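Aldehyde dehydrogenase (PDB 4O6R) probably oxidises aldehydes to carboxylic acids with NAD(P)+ as cofactor, and binds adenosine monophosphate in its nucleotide pocket. Local coordinates at residues Q92-R106 with P321-S333. Sequence-based numbering, arbitrary orientation.
Sequences QLESLDTGHPIRDSR and PLDPNTEMGPLTS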
ATOM      1  N   GLN A  92       6.541  29.568 -26.231  1.00 13.36           N
ATOM      2  CA  GLN A  92       7.102  30.088 -27.462  1.00 13.90           C
ATOM      3  C   GLN A  92       8.260  29.227 -27.960  1.00 13.52           C
ATOM      4  O   GLN A  92       8.328  28.921 -29.152  1.00 13.45           O
ATOM      5  CB  GLN A  92       7.555  31.538 -27.294  1.00 14.76           C
ATOM      6  CG  GLN A  92       6.417  32.531 -27.131  1.00 15.46           C
ATOM      7  CD  GLN A  92       5.661  32.791 -28.434  1.00 16.05           C
ATOM      8  OE1 GLN A  92       6.224  32.695 -29.520  1.00 16.36           O
ATOM      9  NE2 GLN A  92       4.399  33.183 -28.317  1.00 16.30           N
ATOM     10  N   LEU A  93       9.169  28.841 -27.068  1.00 13.17           N
ATOM     11  CA  LEU A  93      10.357  28.070 -27.473  1.00 13.27           C
ATOM     12  C   LEU A  93       9.960  26.679 -27.963  1.00 12.79           C
ATOM     13  O   LEU A  93      10.409  26.215 -29.031  1.00 12.81           O
ATOM     14  CB  LEU A  93      11.367  27.974 -26.326  1.00 13.28           C
ATOM     15  CG  LEU A  93      12.688  27.260 -26.609  1.00 13.45           C
ATOM     16  CD1 LEU A  93      13.443  27.954 -27.715  1.00 14.10           C
ATOM     17  CD2 LEU A  93      13.560  27.241 -25.355  1.00 13.67           C
ATOM     18  N   GLU A  94       9.074  26.035 -27.214  1.00 12.62           N
ATOM     19  CA  GLU A  94       8.554  24.712 -27.597  1.00 12.56           C
ATOM     20  C   GLU A  94       7.865  24.754 -28.971  1.00 12.96           C
ATOM     21  O   GLU A  94       8.155  23.918 -29.835  1.00 12.87           O
ATOM     22  CB  GLU A  94       7.605  24.155 -26.501  1.00 12.84           C
ATOM     23  CG  GLU A  94       7.119  22.715 -26.708  1.00 12.87           C
ATOM     24  CD  GLU A  94       8.169  21.639 -26.450  1.00 13.16           C
ATOM     25  OE1 GLU A  94       9.383  21.911 -26.533  1.00 13.26           O
ATOM     26  OE2 GLU A  94       7.781  20.465 -26.200  1.00 13.78           O
ATOM     27  N   SER A  95       6.986  25.737 -29.189  1.00 13.56           N
ATOM     28  CA  SER A  95       6.315  25.913 -30.489  1.00 14.12           C
ATOM     29  C   SER A  95       7.285  26.163 -31.643  1.00 14.36           C
ATOM     30  O   SER A  95       7.089  25.650 -32.732  1.00 14.68           O
ATOM     31  CB  SER A  95       5.261  27.034 -30.451  1.00 14.63           C
ATOM     32  OG  SER A  95       4.164  26.649 -29.621  1.00 14.81           O
ATOM     33  N   LEU A  96       8.315  26.953 -31.402  1.00 14.70           N
ATOM     34  CA  LEU A  96       9.296  27.285 -32.429  1.00 15.12           C
ATOM     35  C   LEU A  96      10.015  26.025 -32.924  1.00 14.58           C
ATOM     36  O   LEU A  96      10.200  25.839 -34.127  1.00 14.89           O
ATOM     37  CB  LEU A  96      10.314  28.270 -31.864  1.00 15.71           C
ATOM     38  CG  LEU A  96      11.291  28.919 -32.830  1.00 16.81           C
ATOM     39  CD1 LEU A  96      10.594  29.898 -33.762  1.00 17.67           C
ATOM     40  CD2 LEU A  96      12.408  29.623 -32.059  1.00 17.18           C
ATOM     41  N   ASP A  97      10.374  25.172 -31.978  1.00 13.74           N
ATOM     42  CA  ASP A  97      11.195  23.988 -32.196  1.00 13.11           C
ATOM     43  C   ASP A  97      10.379  22.794 -32.710  1.00 12.47           C
ATOM     44  O   ASP A  97      10.831  22.032 -33.553  1.00 12.46           O
ATOM     45  CB  ASP A  97      11.828  23.632 -30.829  1.00 13.21           C
ATOM     46  CG  ASP A  97      13.037  22.743 -30.937  1.00 13.46           C
ATOM     47  OD1 ASP A  97      13.507  22.488 -32.070  1.00 14.19           O
ATOM     48  OD2 ASP A  97      13.518  22.312 -29.869  1.00 13.60           O
ATOM     49  N   THR A  98       9.177  22.619 -32.192  1.00 11.55           N
ATOM     50  CA  THR A  98       8.402  21.412 -32.466  1.00 11.12           C
ATOM     51  C   THR A  98       7.334  21.575 -33.530  1.00 11.17           C
ATOM     52  O   THR A  98       6.934  20.597 -34.127  1.00 10.90           O
ATOM     53  CB  THR A  98       7.644  20.945 -31.228  1.00 10.67           C
ATOM     54  OG1 THR A  98       6.718  21.965 -30.823  1.00 10.75           O
ATOM     55  CG2 THR A  98       8.596  20.627 -30.130  1.00 10.54           C
ATOM     56  N   GLY A  99       6.864  22.808 -33.738  1.00 11.28           N
ATOM     57  CA  GLY A  99       5.708  23.049 -34.569  1.00 11.51           C
ATOM     58  C   GLY A  99       4.364  22.981 -33.853  1.00 11.41           C
ATOM     59  O   GLY A  99       3.346  23.211 -34.485  1.00 11.86           O
ATOM     60  N   HIS A 100       4.324  22.654 -32.569  1.00 10.97           N
ATOM     61  CA  HIS A 100       3.057  22.623 -31.860  1.00 11.08           C
ATOM     62  C   HIS A 100       2.451  24.008 -31.913  1.00 11.48           C
ATOM     63  O   HIS A 100       3.171  24.974 -31.681  1.00 11.53           O
ATOM     64  CB  HIS A 100       3.247  22.291 -30.405  1.00 10.83           C
ATOM     65  CG  HIS A 100       3.836  20.938 -30.147  1.00 10.76           C
ATOM     66  ND1 HIS A 100       4.031  20.451 -28.871  1.00 10.48           N
ATOM     67  CD2 HIS A 100       4.331  20.000 -30.986  1.00 10.90           C
ATOM     68  CE1 HIS A 100       4.601  19.264 -28.933  1.00 10.36           C
ATOM     69  NE2 HIS A 100       4.781  18.956 -30.209  1.00 10.62           N
ATOM     70  N   PRO A 101       1.147  24.119 -32.211  1.00 11.74           N
ATOM     71  CA  PRO A 101       0.498  25.435 -32.116  1.00 12.13           C
ATOM     72  C   PRO A 101       0.745  26.090 -30.748  1.00 12.07           C
ATOM     73  O   PRO A 101       0.671  25.437 -29.708  1.00 11.57           O
ATOM     74  CB  PRO A 101      -0.983  25.102 -32.298  1.00 12.42           C
ATOM     75  CG  PRO A 101      -0.971  23.884 -33.196  1.00 12.34           C
ATOM     76  CD  PRO A 101       0.243  23.104 -32.790  1.00 11.82           C
ATOM     77  N   ILE A 102       1.027  27.382 -30.748  1.00 12.60           N
ATOM     78  CA  ILE A 102       1.240  28.132 -29.508  1.00 12.82           C
ATOM     79  C   ILE A 102       0.077  27.966 -28.538  1.00 12.88           C
ATOM     80  O   ILE A 102       0.266  27.918 -27.340  1.00 12.46           O
ATOM     81  CB  ILE A 102       1.544  29.627 -29.821  1.00 13.41           C
ATOM     82  CG1 ILE A 102       1.933  30.424 -28.563  1.00 13.69           C
ATOM     83  CG2 ILE A 102       0.373  30.279 -30.531  1.00 14.03           C
ATOM     84  CD1 ILE A 102       3.205  29.975 -27.852  1.00 13.29           C
ATOM     85  N   ARG A 103      -1.138  27.825 -29.046  1.00 13.55           N
ATOM     86  CA  ARG A 103      -2.236  27.605 -28.136  1.00 13.99           C
ATOM     87  C   ARG A 103      -2.085  26.276 -27.342  1.00 13.56           C
ATOM     88  O   ARG A 103      -2.485  26.222 -26.182  1.00 13.10           O
ATOM     89  CB  ARG A 103      -3.574  27.713 -28.865  1.00 14.72           C
ATOM     90  CG  ARG A 103      -3.916  26.529 -29.739  1.00 14.85           C
ATOM     91  CD  ARG A 103      -5.275  26.738 -30.363  1.00 15.89           C
ATOM     92  NE  ARG A 103      -5.895  25.458 -30.625  1.00 16.39           N
ATOM     93  CZ  ARG A 103      -7.196  25.256 -30.800  1.00 17.43           C
ATOM     94  NH1 ARG A 103      -8.052  26.284 -30.832  1.00 18.11           N
ATOM     95  NH2 ARG A 103      -7.635  24.010 -31.009  1.00 17.40           N
ATOM     96  N   ASP A 104      -1.486  25.257 -27.966  1.00 13.47           N
ATOM     97  CA  ASP A 104      -1.278  23.936 -27.344  1.00 13.54           C
ATOM     98  C   ASP A 104      -0.072  23.960 -26.392  1.00 12.77           C
ATOM     99  O   ASP A 104      -0.098  23.345 -25.308  1.00 12.25           O
ATOM    100  CB  ASP A 104      -0.973  22.835 -28.382  1.00 14.08           C
ATOM    101  CG  ASP A 104      -2.169  22.426 -29.228  1.00 15.38           C
ATOM    102  OD1 ASP A 104      -3.332  22.697 -28.876  1.00 15.88           O
ATOM    103  OD2 ASP A 104      -1.905  21.777 -30.288  1.00 17.46           O
ATOM    104  N   SER A 105       0.998  24.645 -26.778  1.00 12.40           N
ATOM    105  CA  SER A 105       2.134  24.721 -25.878  1.00 12.21           C
ATOM    106  C   SER A 105       1.762  25.536 -24.637  1.00 12.30           C
ATOM    107  O   SER A 105       2.200  25.207 -23.563  1.00 12.32           O
ATOM    108  CB  SER A 105       3.400  25.224 -26.554  1.00 12.10           C
ATOM    109  OG  SER A 105       3.183  26.473 -27.126  1.00 13.07           O
ATOM    110  N   ARG A 106       0.926  26.560 -24.782  1.00 12.79           N
ATOM    111  CA  ARG A 106       0.423  27.308 -23.629  1.00 13.16           C
ATOM    112  C   ARG A 106      -0.555  26.499 -22.751  1.00 13.25           C
ATOM    113  O   ARG A 106      -0.434  26.522 -21.531  1.00 13.34           O
ATOM    114  CB  ARG A 106      -0.280  28.601 -24.068  1.00 13.77           C
ATOM    115  CG  ARG A 106       0.610  29.698 -24.601  1.00 13.86           C
ATOM    116  CD  ARG A 106      -0.249  30.706 -25.351  1.00 14.48           C
ATOM    117  NE  ARG A 106       0.500  31.880 -25.740  1.00 14.70           N
ATOM    118  CZ  ARG A 106       0.060  32.808 -26.576  1.00 15.37           C
ATOM    119  NH1 ARG A 106      -1.117  32.673 -27.168  1.00 15.64           N
ATOM    120  NH2 ARG A 106       0.816  33.862 -26.855  1.00 15.70           N
ATOM    121  N   PRO A 321       2.606  27.889 -36.311  1.00 14.55           N
ATOM    122  CA  PRO A 321       2.491  27.593 -34.888  1.00 14.36           C
ATOM    123  C   PRO A 321       2.433  28.849 -34.024  1.00 14.94           C
ATOM    124  O   PRO A 321       1.766  28.853 -32.994  1.00 14.55           O
ATOM    125  CB  PRO A 321       3.782  26.831 -34.584  1.00 14.21           C
ATOM    126  CG  PRO A 321       4.129  26.176 -35.857  1.00 14.19           C
ATOM    127  CD  PRO A 321       3.737  27.156 -36.915  1.00 14.50           C
ATOM    128  N   LEU A 322       3.100  29.918 -34.444  1.00 15.91           N
ATOM    129  CA  LEU A 322       3.124  31.118 -33.609  1.00 16.71           C
ATOM    130  C   LEU A 322       1.828  31.947 -33.610  1.00 17.05           C
ATOM    131  O   LEU A 322       1.662  32.823 -32.782  1.00 17.30           O
ATOM    132  CB  LEU A 322       4.359  31.951 -33.930  1.00 17.91           C
ATOM    133  CG  LEU A 322       5.683  31.204 -33.641  1.00 18.13           C
ATOM    134  CD1 LEU A 322       6.884  32.135 -33.618  1.00 19.16           C
ATOM    135  CD2 LEU A 322       5.676  30.379 -32.355  1.00 17.99           C
ATOM    136  N   ASP A 323       0.900  31.638 -34.513  1.00 16.92           N
ATOM    137  CA  ASP A 323      -0.411  32.287 -34.576  1.00 17.30           C
ATOM    138  C   ASP A 323      -1.409  31.596 -33.615  1.00 16.66           C
ATOM    139  O   ASP A 323      -1.697  30.410 -33.779  1.00 15.87           O
ATOM    140  CB  ASP A 323      -0.915  32.214 -36.025  1.00 17.45           C
ATOM    141  CG  ASP A 323      -2.198  33.006 -36.261  1.00 18.13           C
ATOM    142  OD1 ASP A 323      -2.955  33.296 -35.321  1.00 18.02           O
ATOM    143  OD2 ASP A 323      -2.434  33.347 -37.434  1.00 18.89           O
ATOM    144  N   PRO A 324      -1.932  32.332 -32.614  1.00 16.97           N
ATOM    145  CA  PRO A 324      -2.870  31.776 -31.632  1.00 16.70           C
ATOM    146  C   PRO A 324      -4.176  31.248 -32.222  1.00 16.77           C
ATOM    147  O   PRO A 324      -4.882  30.485 -31.559  1.00 16.35           O
ATOM    148  CB  PRO A 324      -3.162  32.936 -30.668  1.00 17.51           C
ATOM    149  CG  PRO A 324      -2.417  34.117 -31.176  1.00 18.31           C
ATOM    150  CD  PRO A 324      -1.612  33.751 -32.380  1.00 17.95           C
ATOM    151  N   ASN A 325      -4.503  31.674 -33.445  1.00 17.16           N
ATOM    152  CA  ASN A 325      -5.669  31.182 -34.172  0.50 16.96           C
ATOM    153  C   ASN A 325      -5.392  29.802 -34.795  1.00 16.08           C
ATOM    154  O   ASN A 325      -6.299  29.143 -35.236  1.00 15.79           O
ATOM    155  CB  ASN A 325      -6.062  32.196 -35.269  0.50 17.74           C
ATOM    156  CG  ASN A 325      -7.475  31.987 -35.800  0.50 17.94           C
ATOM    157  OD1 ASN A 325      -8.397  31.683 -35.046  0.50 17.98           O
ATOM    158  ND2 ASN A 325      -7.651  32.175 -37.099  0.50 18.32           N
ATOM    159  N   THR A 326      -4.121  29.385 -34.870  1.00 15.46           N
ATOM    160  CA  THR A 326      -3.769  28.096 -35.483  1.00 14.64           C
ATOM    161  C   THR A 326      -4.200  26.916 -34.614  1.00 14.09           C
ATOM    162  O   THR A 326      -3.932  26.906 -33.431  1.00 13.63           O
ATOM    163  CB  THR A 326      -2.261  27.973 -35.741  1.00 14.68           C
ATOM    164  OG1 THR A 326      -1.871  28.921 -36.745  1.00 15.06           O
ATOM    165  CG2 THR A 326      -1.865  26.528 -36.161  1.00 14.08           C
ATOM    166  N   GLU A 327      -4.872  25.937 -35.225  1.00 13.76           N
ATOM    167  CA  GLU A 327      -5.341  24.735 -34.530  1.00 13.42           C
ATOM    168  C   GLU A 327      -4.466  23.516 -34.786  1.00 13.46           C
ATOM    169  O   GLU A 327      -4.422  22.621 -33.959  1.00 13.14           O
ATOM    170  CB  GLU A 327      -6.761  24.391 -34.943  1.00 13.32           C
ATOM    171  CG  GLU A 327      -7.807  25.411 -34.516  1.00 13.73           C
ATOM    172  CD  GLU A 327      -9.203  25.068 -35.019  1.00 13.95           C
ATOM    173  OE1 GLU A 327      -9.363  24.719 -36.227  1.00 13.66           O
ATOM    174  OE2 GLU A 327     -10.149  25.146 -34.191  1.00 14.28           O
ATOM    175  N   MET A 328      -3.807  23.473 -35.942  1.00 14.13           N
ATOM    176  CA  MET A 328      -2.883  22.401 -36.270  1.00 14.52           C
ATOM    177  C   MET A 328      -1.643  22.970 -36.956  1.00 13.80           C
ATOM    178  O   MET A 328      -1.736  23.725 -37.893  1.00 13.26           O
ATOM    179  CB  MET A 328      -3.533  21.350 -37.171  1.00 16.31           C
ATOM    180  CG  MET A 328      -2.568  20.214 -37.536  1.00 18.50           C
ATOM    181  SD  MET A 328      -3.260  18.844 -38.531  1.00 21.54           S
ATOM    182  CE  MET A 328      -4.027  18.017 -37.225  1.00 18.80           C
ATOM    183  N   GLY A 329      -0.475  22.590 -36.455  1.00 12.98           N
ATOM    184  CA  GLY A 329       0.773  23.017 -37.038  1.00 12.79           C
ATOM    185  C   GLY A 329       1.336  22.003 -37.996  1.00 12.20           C
ATOM    186  O   GLY A 329       0.655  21.055 -38.415  1.00 11.69           O
ATOM    187  N   PRO A 330       2.600  22.182 -38.345  1.00 12.18           N
ATOM    188  CA  PRO A 330       3.244  21.244 -39.222  1.00 12.26           C
ATOM    189  C   PRO A 330       3.720  20.041 -38.445  1.00 11.93           C
ATOM    190  O   PRO A 330       3.756  20.090 -37.214  1.00 11.66           O
ATOM    191  CB  PRO A 330       4.450  22.038 -39.733  1.00 12.67           C
ATOM    192  CG  PRO A 330       4.801  22.913 -38.587  1.00 12.84           C
ATOM    193  CD  PRO A 330       3.504  23.269 -37.936  1.00 12.60           C
ATOM    194  N   LEU A 331       4.129  19.000 -39.158  1.00 12.05           N
ATOM    195  CA  LEU A 331       4.867  17.898 -38.547  1.00 12.31           C
ATOM    196  C   LEU A 331       6.264  18.361 -38.159  1.00 12.26           C
ATOM    197  O   LEU A 331       6.745  19.373 -38.646  1.00 12.22           O
ATOM    198  CB  LEU A 331       4.956  16.715 -39.495  1.00 12.68           C
ATOM    199  CG  LEU A 331       3.620  16.221 -40.044  1.00 13.13           C
ATOM    200  CD1 LEU A 331       3.786  14.907 -40.778  1.00 13.34           C
ATOM    201  CD2 LEU A 331       2.608  16.047 -38.946  1.00 13.12           C
ATOM    202  N   THR A 332       6.906  17.640 -37.256  1.00 11.97           N
ATOM    203  CA  THR A 332       8.142  18.133 -36.665  1.00 12.60           C
ATOM    204  C   THR A 332       9.377  18.056 -37.632  1.00 13.53           C
ATOM    205  O   THR A 332      10.317  18.857 -37.516  1.00 13.67           O
ATOM    206  CB  THR A 332       8.393  17.449 -35.304  1.00 12.38           C
ATOM    207  OG1 THR A 332       7.343  17.802 -34.377  1.00 12.19           O
ATOM    208  CG2 THR A 332       9.680  17.865 -34.722  1.00 12.75           C
ATOM    209  N   SER A 333       9.377  17.132 -38.590  1.00 14.02           N
ATOM    210  CA  SER A 333      10.520  17.002 -39.486  1.00 15.15           C
ATOM    211  C   SER A 333      10.120  16.651 -40.893  1.00 16.08           C
ATOM    212  O   SER A 333       9.084  16.014 -41.115  1.00 15.66           O
ATOM    213  CB  SER A 333      11.484  15.932 -38.976  1.00 15.31           C
ATOM    214  OG  SER A 333      10.952  14.649 -39.250  1.00 14.92           O
TER
HETATM  215  O   HOH W   1       2.644  33.941 -30.689  1.00 14.45           O
HETATM  216  O   HOH W   2       4.409  19.446 -34.654  1.00  9.39           O
HETATM  217  O   HOH W   3       6.769  17.507 -31.776  1.00 11.45           O
HETATM  218  O   HOH W   4      -2.142  28.240 -31.842  1.00 11.01           O
HETATM  219  O   HOH W   5     -10.684  25.883 -31.745  1.00 11.53           O
HETATM  220  O   HOH W   6      -4.772  22.958 -31.280  1.00 15.99           O
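One face of the Arg103 guanidinium rests on the aliphatic part of Glu327, whose CG lies 3.6 Å above its plane and toward the rim, while two waters sit at its edge in the plane. The carboxylate is turned 71° from the guanidinium, and no N-H points straight at it; one of the edge waters joins Arg103 NH1 to Glu327 OE2, and the other links Arg103 NE with Asp104 OD1 and Glu327 O. His493 of the second subunit accepts from Arg103 NH2, and Arg496 of that subunit forms a salt bridge with Glu327. The Arg106 guanidinium has Ile102 CG1 of its own helix over one face, toward the rim, while Pro324 CB comes up obliquely and Glu88 holds NE. Over one face of the His100 ring, offset toward the rim, lies Thr98 OG1; a water sits at its edge, in plane.

Between these groups and the far end of the contact, backbone carbonyls supply most of the acceptors. Ile102 N, at the start of helix 102-123, donates to Pro321 O at 2.8 Å and 161°, and Ile102 CG2 packs 3.2 Å from that same oxygen. A water gathers the next amide, Arg103 N, with Asp323 O and Thr326 O, so that the first N-H meets a loop carbonyl directly and the second through a water. Pro101 lays CG 3.5 Å from Gly329 N. Where helix 87-98 ends, Thr332 OG1, anti to its own carbonyl carbon (chi1 -64°), reaches Thr98 O at 2.8 Å in the carbonyl plane, on a lone pair; the water at the His100 edge bridges that oxygen to Pro330 O. Gly99, with positive phi, lays its O 3.4 Å from Pro321 CG and also against Pro330 CD.

The loop 321-333 thus answers both ends of the link between helix 87-98 and helix 102-123, giving an acceptor to the beginning of one helix and a donor to the end of the other, and the Arg103-Glu327 pair, joined through water within the chain, is completed by the second subunit.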